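Local coordinates for protein adenosine kinase (Sinorhizobium meliloti, PDB 3UBO) that probably phosphorylates adenosine with ATP, as a kinase of the pfkB (ribokinase-like) family, and is held here with adenosine and ADP bound, at residues 8-13 / 77-82; 156-161 / 186-191; 212-217 / 239-244. One frame throughout, in Å; residues are numbered along the deposited sequence.

From the N terminus, contact 1 closes the first loop by setting strand 77-80 beside strand 6-11; the 63 residues between its segments include strands of the smaller mixed sheet. Contact 2 closes a short beta-alpha-beta unit, strand 152-158 to strand 184-188 through helix 168-179. Contact 3 then joins strand 213-217 to the chain leaving helix 230-240. The three loops follow in series, none nested and none crossing, yet their strands belong to one parallel sheet. Strand 6-11 abuts 152-158, and 184-188 abuts 213-217, so contact 2 touches both others. Contacts 1 and 2 reach the adenosine; the Asn217 end of contact 3 reaches the ADP.

Contact 1. Residues 8-13 / 77-82; sequences VLTIGN and AAYFGK. With ADN (adenosine), chain C.
The Phe80 ring receives Leu9 CD1 over the centre of one face, 3.7 Å above its plane, as a CH-pi contact. On the other side of the sheet the Tyr79 ring meets Thr10 at its own edge, where OG1 lies 3.1 Å from Tyr79 CD1. The two rings project from opposite faces of strand 77-80, which lies beside strand 8-11 at the heart of the ribokinase-like fold: the two strands run parallel, 17° apart, in its central sheet. The pairing runs from Val8 with Ala77 to Ile11 with Phe80, and two backbone bonds document it well. Thr10 N reaches Ala78 O at 2.7 Å, and Phe80 N reaches Thr10 O at 3.0 Å. Leu9 reaches the ring because its CG is anti to the backbone N (chi1 170°), which brings CD1 across Ala78, 3.8 Å from Ala78 CB. Val148 and Val149 of helix 146-150 also pack against Phe80. Facing the other way, Val8, Thr10 and Ala77 meet helix 62-73, and the Thr10 hydroxyl spends its bond outside the strand pair, on Ala63 O. Tyr79 extends along the sheet until its OH bonds to Gly12 O; the modelled length is very short, and its exact value is doubtful at this resolution. Past the strand ends the chain enters the adenosine pocket. Asn13 is held there by Glu158 OE2 at its backbone N and by Tyr160 O at its amide, and Asn13 ND2 donates to N1 of the adenine at 2.8 Å.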
loop_
_atom_site.group_PDB
_atom_site.type_symbol
_atom_site.label_atom_id
_atom_site.label_comp_id
_atom_site.label_asym_id
_atom_site.label_seq_id
_atom_site.Cartn_x
_atom_site.Cartn_y
_atom_site.Cartn_z
ATOM N N VAL A 8 -5.946 -25.088 -5.544
ATOM C CA VAL A 8 -5.246 -24.406 -6.646
ATOM C C VAL A 8 -3.783 -24.045 -6.474
ATOM O O VAL A 8 -3.339 -23.444 -5.433
ATOM C CB VAL A 8 -5.912 -23.113 -7.111
ATOM C CG1 VAL A 8 -5.468 -22.845 -8.552
ATOM C CG2 VAL A 8 -7.466 -23.197 -6.967
ATOM N N LEU A 9 -3.064 -24.395 -7.539
ATOM C CA LEU A 9 -1.689 -23.963 -7.729
ATOM C C LEU A 9 -1.567 -22.919 -8.876
ATOM O O LEU A 9 -2.043 -23.118 -10.031
ATOM C CB LEU A 9 -0.794 -25.160 -7.968
ATOM C CG LEU A 9 0.664 -24.979 -8.429
ATOM C CD1 LEU A 9 1.546 -24.415 -7.300
ATOM C CD2 LEU A 9 1.238 -26.301 -8.932
ATOM N N THR A 10 -0.941 -21.793 -8.544
ATOM C CA THR A 10 -0.673 -20.821 -9.608
ATOM C C THR A 10 0.817 -20.595 -9.862
ATOM O O THR A 10 1.649 -20.642 -8.930
ATOM C CB THR A 10 -1.464 -19.470 -9.471
ATOM O OG1 THR A 10 -0.794 -18.609 -8.528
ATOM C CG2 THR A 10 -2.900 -19.740 -9.015
ATOM N N ILE A 11 1.103 -20.406 -11.152
ATOM C CA ILE A 11 2.430 -20.110 -11.655
ATOM C C ILE A 11 2.358 -18.871 -12.540
ATOM O O ILE A 11 1.527 -18.788 -13.476
ATOM C CB ILE A 11 3.068 -21.307 -12.438
ATOM C CG1 ILE A 11 3.157 -22.551 -11.559
ATOM C CG2 ILE A 11 4.500 -20.963 -12.951
ATOM C CD1 ILE A 11 4.172 -23.570 -12.081
ATOM N N GLY A 12 3.203 -17.898 -12.200
ATOM C CA GLY A 12 3.147 -16.578 -12.811
ATOM C C GLY A 12 4.315 -15.682 -12.391
ATOM O O GLY A 12 5.032 -15.977 -11.428
ATOM N N ASN A 13 4.510 -14.598 -13.133
ATOM C CA ASN A 13 5.522 -13.594 -12.845
ATOM C C ASN A 13 5.340 -12.966 -11.481
ATOM O O ASN A 13 4.324 -12.295 -11.224
ATOM C CB ASN A 13 5.343 -12.534 -13.888
ATOM C CG ASN A 13 5.827 -12.969 -15.170
ATOM O OD1 ASN A 13 6.898 -13.597 -15.211
ATOM N ND2 ASN A 13 5.092 -12.705 -16.236
ATOM N N ALA A 77 -4.216 -23.159 -1.455
ATOM C CA ALA A 77 -3.509 -22.679 -2.647
ATOM C C ALA A 77 -1.966 -22.708 -2.489
ATOM O O ALA A 77 -1.431 -22.712 -1.375
ATOM C CB ALA A 77 -4.009 -21.237 -2.989
ATOM N N ALA A 78 -1.284 -22.654 -3.621
ATOM C CA ALA A 78 0.188 -22.691 -3.655
ATOM C C ALA A 78 0.672 -21.960 -4.902
ATOM O O ALA A 78 -0.072 -21.859 -5.942
ATOM C CB ALA A 78 0.736 -24.137 -3.632
ATOM N N TYR A 79 1.904 -21.438 -4.798
ATOM C CA TYR A 79 2.365 -20.486 -5.819
ATOM C C TYR A 79 3.828 -20.692 -6.099
ATOM O O TYR A 79 4.622 -20.983 -5.184
ATOM C CB TYR A 79 2.016 -18.973 -5.471
ATOM C CG TYR A 79 2.637 -17.945 -6.466
ATOM C CD1 TYR A 79 2.072 -17.744 -7.728
ATOM C CD2 TYR A 79 3.799 -17.219 -6.142
ATOM C CE1 TYR A 79 2.603 -16.888 -8.615
ATOM C CE2 TYR A 79 4.331 -16.319 -7.035
ATOM C CZ TYR A 79 3.728 -16.181 -8.272
ATOM O OH TYR A 79 4.271 -15.335 -9.193
ATOM N N PHE A 80 4.165 -20.594 -7.378
ATOM C CA PHE A 80 5.567 -20.614 -7.758
ATOM C C PHE A 80 5.862 -19.305 -8.487
ATOM O O PHE A 80 5.156 -18.996 -9.497
ATOM C CB PHE A 80 5.911 -21.756 -8.758
ATOM C CG PHE A 80 5.565 -23.158 -8.300
ATOM C CD1 PHE A 80 5.493 -23.489 -6.937
ATOM C CD2 PHE A 80 5.349 -24.177 -9.269
ATOM C CE1 PHE A 80 5.251 -24.829 -6.553
ATOM C CE2 PHE A 80 5.064 -25.478 -8.902
ATOM C CZ PHE A 80 5.044 -25.827 -7.555
ATOM N N GLY A 81 6.854 -18.554 -8.019
ATOM C CA GLY A 81 7.216 -17.294 -8.641
ATOM C C GLY A 81 8.707 -17.029 -8.584
ATOM O O GLY A 81 9.437 -17.692 -7.846
ATOM N N LYS A 82 9.162 -16.055 -9.365
ATOM C CA LYS A 82 10.575 -15.702 -9.404
ATOM C C LYS A 82 10.828 -14.357 -8.730
ATOM O O LYS A 82 10.339 -13.323 -9.184
ATOM C CB LYS A 82 11.081 -15.669 -10.848
ATOM C CG LYS A 82 12.283 -16.563 -11.105
ATOM C CD LYS A 82 12.988 -16.927 -9.809
ATOM C CE LYS A 82 13.376 -18.396 -9.784
ATOM N NZ LYS A 82 14.024 -18.778 -8.499
HETATM O "O5'" ADN C . -4.099 -7.924 -13.798
HETATM C "C5'" ADN C . -3.736 -7.484 -12.436
HETATM C "C4'" ADN C . -2.221 -7.672 -12.081
HETATM O "O4'" ADN C . -1.378 -7.795 -13.232
HETATM C "C3'" ADN C . -1.335 -6.772 -11.071
HETATM O "O3'" ADN C . -1.427 -6.808 -9.668
HETATM C "C2'" ADN C . 0.120 -7.006 -11.601
HETATM O "O2'" ADN C . 1.100 -7.385 -10.612
HETATM C "C1'" ADN C . -0.122 -7.982 -12.683
HETATM N N9 ADN C . 0.872 -7.831 -13.789
HETATM C C8 ADN C . 1.243 -6.710 -14.586
HETATM N N7 ADN C . 2.138 -7.123 -15.608
HETATM C C5 ADN C . 2.307 -8.510 -15.442
HETATM C C6 ADN C . 3.095 -9.469 -16.136
HETATM N N6 ADN C . 3.897 -9.112 -17.275
HETATM N N1 ADN C . 3.035 -10.840 -15.692
HETATM C C2 ADN C . 2.209 -11.209 -14.581
HETATM N N3 ADN C . 1.410 -10.286 -13.862
HETATM C C4 ADN C . 1.501 -8.946 -14.307
#

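Contact 2. Residues 156-161 / 186-191; sequences YFEGYL and AMTLSD. With ADN (adenosine), chain C.
Ser190 CB sits over the centre of the Tyr160 ring, 3.3 Å above its plane, and the opposite face lies against the adenine, whose C6 is 3.4 Å above the ring plane and displaced toward the rim. This is the close part of the contact: Ser190 OG, turned back beside its own backbone N (chi1 -70°), also accepts from Tyr160 N at 3.0 Å. With an alanine at Tyr160 the adenine and Ser190 CB would both lose the flat surface between them, and the base would probably be left freer to shift. Glu158 borders the same base, its OE1 3.3 Å from adenosine C2 and hydrogen-bonded to Ala63 N. On one face of the paired strands, Met187 (a selenomethionine) lays CB over the Phe157 ring, toward the rim, and its CE reaches Phe157 CE2 at 3.6 Å. The pairing slackens toward the partly exposed Thr188: the CA spacing widens from 4.3 Å at Tyr156 and Ala186 to 5.4 Å at Glu158 and Thr188, and the bond from Thr188 N to Phe157 O is weak at 3.5 Å. Gly159 N restores a straight link to Thr188 O, and Thr188 OG1 closes an ST turn by accepting from Ser190 N. The pair completes a beta-alpha-beta unit with helix 168-179; helix 199-207 packs on Phe157 and Met187, helix 62-73 on Tyr156 and Tyr160, and strands 6-11 and 213-217 flank the two.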
loop_
_atom_site.group_PDB
_atom_site.type_symbol
_atom_site.label_atom_id
_atom_site.label_comp_id
_atom_site.label_asym_id
_atom_site.label_seq_id
_atom_site.Cartn_x
_atom_site.Cartn_y
_atom_site.Cartn_z
ATOM N N TYR A 156 -2.776 -23.449 -12.420
ATOM C CA TYR A 156 -3.124 -22.284 -13.224
ATOM C C TYR A 156 -1.923 -21.372 -13.395
ATOM O O TYR A 156 -1.134 -21.201 -12.443
ATOM C CB TYR A 156 -4.217 -21.585 -12.512
ATOM C CG TYR A 156 -4.657 -20.238 -13.035
ATOM C CD1 TYR A 156 -5.576 -20.142 -14.075
ATOM C CD2 TYR A 156 -4.212 -19.065 -12.443
ATOM C CE1 TYR A 156 -6.028 -18.920 -14.531
ATOM C CE2 TYR A 156 -4.684 -17.808 -12.886
ATOM C CZ TYR A 156 -5.601 -17.731 -13.933
ATOM O OH TYR A 156 -6.085 -16.493 -14.383
ATOM N N PHE A 157 -1.782 -20.817 -14.608
ATOM C CA PHE A 157 -0.567 -20.082 -15.008
ATOM C C PHE A 157 -0.879 -19.010 -16.041
ATOM O O PHE A 157 -1.829 -19.153 -16.828
ATOM C CB PHE A 157 0.503 -21.052 -15.599
ATOM C CG PHE A 157 0.147 -21.580 -17.000
ATOM C CD1 PHE A 157 -0.573 -22.772 -17.157
ATOM C CD2 PHE A 157 0.478 -20.851 -18.147
ATOM C CE1 PHE A 157 -0.934 -23.227 -18.418
ATOM C CE2 PHE A 157 0.126 -21.297 -19.413
ATOM C CZ PHE A 157 -0.582 -22.489 -19.549
ATOM N N GLU A 158 -0.043 -17.961 -16.066
ATOM C CA GLU A 158 -0.273 -16.786 -16.957
ATOM C C GLU A 158 0.202 -17.021 -18.387
ATOM O O GLU A 158 1.250 -17.663 -18.572
ATOM C CB GLU A 158 0.413 -15.472 -16.420
ATOM C CG GLU A 158 0.070 -14.983 -14.978
ATOM C CD GLU A 158 1.345 -14.533 -14.231
ATOM O OE1 GLU A 158 1.182 -13.970 -13.100
ATOM O OE2 GLU A 158 2.512 -14.782 -14.762
ATOM N N GLY A 159 -0.541 -16.529 -19.378
ATOM C CA GLY A 159 0.018 -16.269 -20.695
ATOM C C GLY A 159 1.248 -15.357 -20.567
ATOM O O GLY A 159 2.249 -15.483 -21.304
ATOM N N TYR A 160 1.191 -14.454 -19.580
ATOM C CA TYR A 160 2.239 -13.456 -19.326
ATOM C C TYR A 160 3.643 -14.059 -19.223
ATOM O O TYR A 160 4.629 -13.314 -19.172
ATOM C CB TYR A 160 1.979 -12.701 -18.002
ATOM C CG TYR A 160 1.055 -11.512 -18.096
ATOM C CD1 TYR A 160 0.229 -11.167 -17.017
ATOM C CD2 TYR A 160 0.986 -10.747 -19.242
ATOM C CE1 TYR A 160 -0.663 -10.114 -17.090
ATOM C CE2 TYR A 160 0.103 -9.682 -19.312
ATOM C CZ TYR A 160 -0.723 -9.372 -18.227
ATOM O OH TYR A 160 -1.586 -8.302 -18.278
ATOM N N LEU A 161 3.688 -15.396 -19.124
ATOM C CA LEU A 161 4.860 -16.191 -18.783
ATOM C C LEU A 161 5.574 -16.562 -20.054
ATOM O O LEU A 161 6.683 -17.063 -20.034
ATOM C CB LEU A 161 4.453 -17.479 -18.094
ATOM C CG LEU A 161 4.330 -17.462 -16.575
ATOM C CD1 LEU A 161 4.214 -18.889 -16.051
ATOM C CD2 LEU A 161 5.474 -16.742 -15.883
ATOM N N ALA A 186 -4.952 -24.924 -15.845
ATOM C CA ALA A 186 -5.661 -23.756 -16.308
ATOM C C ALA A 186 -4.780 -22.581 -16.710
ATOM O O ALA A 186 -3.650 -22.453 -16.235
ATOM C CB ALA A 186 -6.729 -23.338 -15.272
HETATM N N MSE A 187 -5.333 -21.716 -17.563
HETATM C CA MSE A 187 -4.676 -20.445 -17.845
HETATM C C MSE A 187 -5.540 -19.192 -18.036
HETATM O O MSE A 187 -6.638 -19.257 -18.555
HETATM C CB MSE A 187 -3.807 -20.579 -19.079
HETATM C CG MSE A 187 -4.550 -20.201 -20.375
HETATM SE SE MSE A 187 -3.423 -20.647 -21.969
HETATM C CE MSE A 187 -1.872 -19.406 -21.700
ATOM N N THR A 188 -4.991 -18.031 -17.681
ATOM C CA THR A 188 -5.540 -16.745 -18.158
ATOM C C THR A 188 -4.819 -16.244 -19.414
ATOM O O THR A 188 -3.617 -16.370 -19.513
ATOM C CB THR A 188 -5.347 -15.666 -17.123
ATOM O OG1 THR A 188 -5.146 -14.451 -17.821
ATOM C CG2 THR A 188 -4.098 -15.911 -16.326
ATOM N N LEU A 189 -5.517 -15.655 -20.363
ATOM C CA LEU A 189 -4.810 -15.055 -21.499
ATOM C C LEU A 189 -4.042 -13.758 -21.167
ATOM O O LEU A 189 -3.412 -13.134 -22.032
ATOM C CB LEU A 189 -5.810 -14.744 -22.595
ATOM C CG LEU A 189 -6.044 -15.901 -23.541
ATOM C CD1 LEU A 189 -5.717 -17.143 -22.794
ATOM C CD2 LEU A 189 -7.461 -15.887 -24.029
ATOM N N SER A 190 -4.183 -13.299 -19.927
ATOM C CA SER A 190 -3.407 -12.170 -19.425
ATOM C C SER A 190 -3.788 -10.794 -19.987
ATOM O O SER A 190 -4.318 -9.938 -19.240
ATOM C CB SER A 190 -1.945 -12.460 -19.667
ATOM O OG SER A 190 -1.527 -13.513 -18.799
ATOM N N ASP A 191 -3.544 -10.582 -21.285
ATOM C CA ASP A 191 -3.616 -9.246 -21.857
ATOM C C ASP A 191 -3.774 -9.357 -23.345
ATOM O O ASP A 191 -3.300 -10.291 -23.974
ATOM C CB ASP A 191 -2.352 -8.458 -21.432
ATOM C CG ASP A 191 -2.146 -7.183 -22.214
ATOM O OD1 ASP A 191 -3.034 -6.280 -22.318
ATOM O OD2 ASP A 191 -1.029 -7.104 -22.750
HETATM O "O5'" ADN C . -4.099 -7.924 -13.798
HETATM C "C5'" ADN C . -3.736 -7.484 -12.436
HETATM C "C4'" ADN C . -2.221 -7.672 -12.081
HETATM O "O4'" ADN C . -1.378 -7.795 -13.232
HETATM C "C3'" ADN C . -1.335 -6.772 -11.071
HETATM O "O3'" ADN C . -1.427 -6.808 -9.668
HETATM C "C2'" ADN C . 0.120 -7.006 -11.601
HETATM O "O2'" ADN C . 1.100 -7.385 -10.612
HETATM C "C1'" ADN C . -0.122 -7.982 -12.683
HETATM N N9 ADN C . 0.872 -7.831 -13.789
HETATM C C8 ADN C . 1.243 -6.710 -14.586
HETATM N N7 ADN C . 2.138 -7.123 -15.608
HETATM C C5 ADN C . 2.307 -8.510 -15.442
HETATM C C6 ADN C . 3.095 -9.469 -16.136
HETATM N N6 ADN C . 3.897 -9.112 -17.275
HETATM N N1 ADN C . 3.035 -10.840 -15.692
HETATM C C2 ADN C . 2.209 -11.209 -14.581
HETATM N N3 ADN C . 1.410 -10.286 -13.862
HETATM C C4 ADN C . 1.501 -8.946 -14.307
#

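Contact 3. Residues 212-217 / 239-244. With ADP (adenosine-5'-diphosphate), chain D.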
loop_
_atom_site.group_PDB
_atom_site.type_symbol
_atom_site.label_atom_id
_atom_site.label_comp_id
_atom_site.label_asym_id
_atom_site.label_seq_id
_atom_site.Cartn_x
_atom_site.Cartn_y
_atom_site.Cartn_z
ATOM N N ASP A 212 -6.274 -27.392 -20.041
ATOM C CA ASP A 212 -7.676 -27.711 -19.952
ATOM C C ASP A 212 -8.563 -26.459 -20.054
ATOM O O ASP A 212 -9.246 -26.251 -21.073
ATOM C CB ASP A 212 -7.915 -28.442 -18.618
ATOM C CG ASP A 212 -7.281 -29.791 -18.608
ATOM O OD1 ASP A 212 -7.381 -30.415 -19.696
ATOM O OD2 ASP A 212 -6.689 -30.218 -17.558
ATOM N N ILE A 213 -8.536 -25.649 -18.984
ATOM C CA ILE A 213 -9.410 -24.463 -18.777
ATOM C C ILE A 213 -8.806 -23.094 -19.213
ATOM O O ILE A 213 -7.616 -22.792 -18.938
ATOM C CB ILE A 213 -9.818 -24.363 -17.284
ATOM C CG1 ILE A 213 -10.369 -25.706 -16.782
ATOM C CG2 ILE A 213 -10.822 -23.251 -17.081
ATOM C CD1 ILE A 213 -10.190 -25.949 -15.293
ATOM N N VAL A 214 -9.614 -22.277 -19.892
ATOM C CA VAL A 214 -9.154 -20.968 -20.369
ATOM C C VAL A 214 -9.926 -19.754 -19.807
ATOM O O VAL A 214 -11.111 -19.558 -20.161
ATOM C CB VAL A 214 -9.190 -20.935 -21.898
ATOM C CG1 VAL A 214 -9.129 -19.515 -22.431
ATOM C CG2 VAL A 214 -8.058 -21.752 -22.418
ATOM N N PHE A 215 -9.300 -18.936 -18.941
ATOM C CA PHE A 215 -9.916 -17.628 -18.538
ATOM C C PHE A 215 -9.386 -16.503 -19.426
ATOM O O PHE A 215 -8.177 -16.490 -19.764
ATOM C CB PHE A 215 -9.635 -17.254 -17.081
ATOM C CG PHE A 215 -10.105 -18.271 -16.079
ATOM C CD1 PHE A 215 -11.218 -18.010 -15.296
ATOM C CD2 PHE A 215 -9.406 -19.491 -15.899
ATOM C CE1 PHE A 215 -11.647 -18.917 -14.355
ATOM C CE2 PHE A 215 -9.845 -20.426 -14.966
ATOM C CZ PHE A 215 -10.998 -20.124 -14.197
ATOM N N ALA A 216 -10.276 -15.596 -19.810
ATOM C CA ALA A 216 -9.968 -14.466 -20.671
ATOM C C ALA A 216 -11.004 -13.297 -20.519
ATOM O O ALA A 216 -12.136 -13.485 -19.993
ATOM C CB ALA A 216 -9.912 -14.927 -22.097
ATOM N N ASN A 217 -10.651 -12.086 -20.961
ATOM C CA ASN A 217 -11.682 -11.052 -21.007
ATOM C C ASN A 217 -12.123 -10.979 -22.470
ATOM O O ASN A 217 -11.561 -11.675 -23.311
ATOM C CB ASN A 217 -11.226 -9.708 -20.386
ATOM C CG ASN A 217 -10.002 -9.110 -21.087
ATOM O OD1 ASN A 217 -9.874 -9.182 -22.310
ATOM N ND2 ASN A 217 -9.113 -8.490 -20.311
ATOM N N ARG A 239 -14.325 -25.261 -28.868
ATOM C CA ARG A 239 -13.638 -26.317 -29.614
ATOM C C ARG A 239 -12.240 -26.649 -29.095
ATOM O O ARG A 239 -11.739 -27.800 -29.308
ATOM C CB ARG A 239 -13.450 -25.939 -31.098
ATOM C CG ARG A 239 -14.677 -25.505 -31.840
ATOM C CD ARG A 239 -14.476 -25.572 -33.363
ATOM N NE ARG A 239 -15.698 -25.133 -34.058
ATOM C CZ ARG A 239 -15.765 -24.747 -35.339
ATOM N NH1 ARG A 239 -14.670 -24.746 -36.109
ATOM N NH2 ARG A 239 -16.940 -24.358 -35.850
ATOM N N ASP A 240 -11.574 -25.659 -28.480
ATOM C CA ASP A 240 -10.130 -25.819 -28.249
ATOM C C ASP A 240 -9.741 -26.156 -26.798
ATOM O O ASP A 240 -8.586 -26.597 -26.526
ATOM C CB ASP A 240 -9.365 -24.622 -28.810
ATOM C CG ASP A 240 -9.673 -24.372 -30.279
ATOM O OD1 ASP A 240 -10.383 -25.206 -30.888
ATOM O OD2 ASP A 240 -9.209 -23.344 -30.836
ATOM N N CYS A 241 -10.716 -25.968 -25.889
ATOM C CA CYS A 241 -10.593 -26.391 -24.480
ATOM C C CYS A 241 -11.864 -27.064 -23.911
ATOM O O CYS A 241 -12.954 -26.954 -24.478
ATOM C CB CYS A 241 -10.150 -25.213 -23.599
ATOM S SG CYS A 241 -11.271 -23.796 -23.714
ATOM N N LYS A 242 -11.727 -27.743 -22.775
ATOM C CA LYS A 242 -12.865 -28.404 -22.125
ATOM C C LYS A 242 -13.859 -27.358 -21.663
ATOM O O LYS A 242 -15.076 -27.439 -21.930
ATOM C CB LYS A 242 -12.402 -29.272 -20.939
ATOM C CG LYS A 242 -11.547 -30.452 -21.419
ATOM C CD LYS A 242 -10.994 -31.383 -20.312
ATOM C CE LYS A 242 -9.728 -32.128 -20.829
ATOM N NZ LYS A 242 -9.239 -33.132 -19.807
ATOM N N LEU A 243 -13.283 -26.355 -20.988
ATOM C CA LEU A 243 -13.966 -25.327 -20.208
ATOM C C LEU A 243 -13.268 -23.964 -20.449
ATOM O O LEU A 243 -12.024 -23.874 -20.521
ATOM C CB LEU A 243 -13.912 -25.722 -18.718
ATOM C CG LEU A 243 -14.754 -24.865 -17.781
ATOM C CD1 LEU A 243 -16.084 -24.603 -18.471
ATOM C CD2 LEU A 243 -14.914 -25.500 -16.380
ATOM N N ALA A 244 -14.069 -22.912 -20.571
ATOM C CA ALA A 244 -13.553 -21.571 -20.829
ATOM C C ALA A 244 -14.473 -20.388 -20.315
ATOM O O ALA A 244 -15.504 -20.057 -20.908
ATOM C CB ALA A 244 -13.257 -21.432 -22.301
HETATM P PB ADP D . -10.151 -7.561 -17.007
HETATM O O1B ADP D . -9.318 -6.683 -18.143
HETATM O O2B ADP D . -9.785 -9.195 -16.899
HETATM O O3B ADP D . -9.991 -6.963 -15.655
HETATM P PA ADP D . -13.229 -7.361 -17.264
HETATM O O1A ADP D . -13.742 -5.997 -18.033
HETATM O O2A ADP D . -13.882 -8.530 -17.852
HETATM O O3A ADP D . -11.616 -7.240 -17.748
HETATM O "O5'" ADP D . -13.517 -7.424 -15.610
HETATM C "C5'" ADP D . -13.174 -8.594 -14.877
HETATM C "C4'" ADP D . -14.219 -8.930 -13.763
HETATM O "O4'" ADP D . -14.313 -8.006 -12.577
HETATM C "C3'" ADP D . -15.778 -9.013 -14.198
HETATM O "O3'" ADP D . -16.235 -10.089 -14.997
HETATM C "C2'" ADP D . -16.567 -8.553 -12.978
HETATM O "O2'" ADP D . -17.057 -9.498 -12.016
HETATM C "C1'" ADP D . -15.644 -7.469 -12.498
HETATM N N9 ADP D . -15.835 -6.153 -13.183
HETATM C C8 ADP D . -15.078 -5.582 -14.182
HETATM N N7 ADP D . -15.638 -4.285 -14.540
HETATM C C5 ADP D . -16.796 -4.082 -13.736
HETATM C C6 ADP D . -17.750 -2.960 -13.633
HETATM N N6 ADP D . -17.556 -1.752 -14.457
HETATM N N1 ADP D . -18.765 -3.027 -12.730
HETATM C C2 ADP D . -18.915 -4.143 -11.888
HETATM N N3 ADP D . -18.003 -5.257 -11.985
HETATM C C4 ADP D . -16.948 -5.200 -12.891
#
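Leu243 O is the main acceptor here, taking Val214 N at 3.0 Å with 156° at the hydrogen. The same oxygen has Ile213 CA 3.2 Å away in a CA-H...O contact, so two successive residues of the strand lean on one carbonyl. The arrangement belongs to the crossover that leaves strand 213-217 of the parallel ribokinase-like sheet, passes through helix 230-240 and returns toward the outermost strand 246-247. Side chains add three apolar touches. Ile213 and Leu243 run side by side, with Ile213 CG1 4.0 Å from Leu243 CB. Val214 CB has two neighbours on one side, Cys241 SG at 4.0 Å and Ala244 CB at 4.1 Å; the sulfur faces the valine because it is set between its own backbone N and carbonyl carbon (chi1 57°). Just before the strand, Asp212 and Lys242 point the same way, and Asp212 OD1 forms a salt bridge to Lys242 NZ at 3.3 Å, the lysine chain extended and exposed.

The next shell fixes these groups. Asp212 OD2, the other carboxylate oxygen, is hydrogen-bonded to Thr185 N and His179 NE2, which is likely to fix the rotation of the carboxylate whose OD1 meets the lysine. Tyr290 of helix 278-290 covers Ile213 and Leu243, whereas Met206 of helix 199-207 packs on Val214 and Cys241. Farther along the strand, Asn217 is the N-cap of helix 218-224, and its backbone N bonds to Glu220 OE1, a spacing consistent with the family's NXXE motif. The same residue reaches the nucleotide: Asn217 ND2 makes a weak hydrogen bond to the ADP beta-phosphate oxygen O1B, 2.8 Å long but bent to 125°.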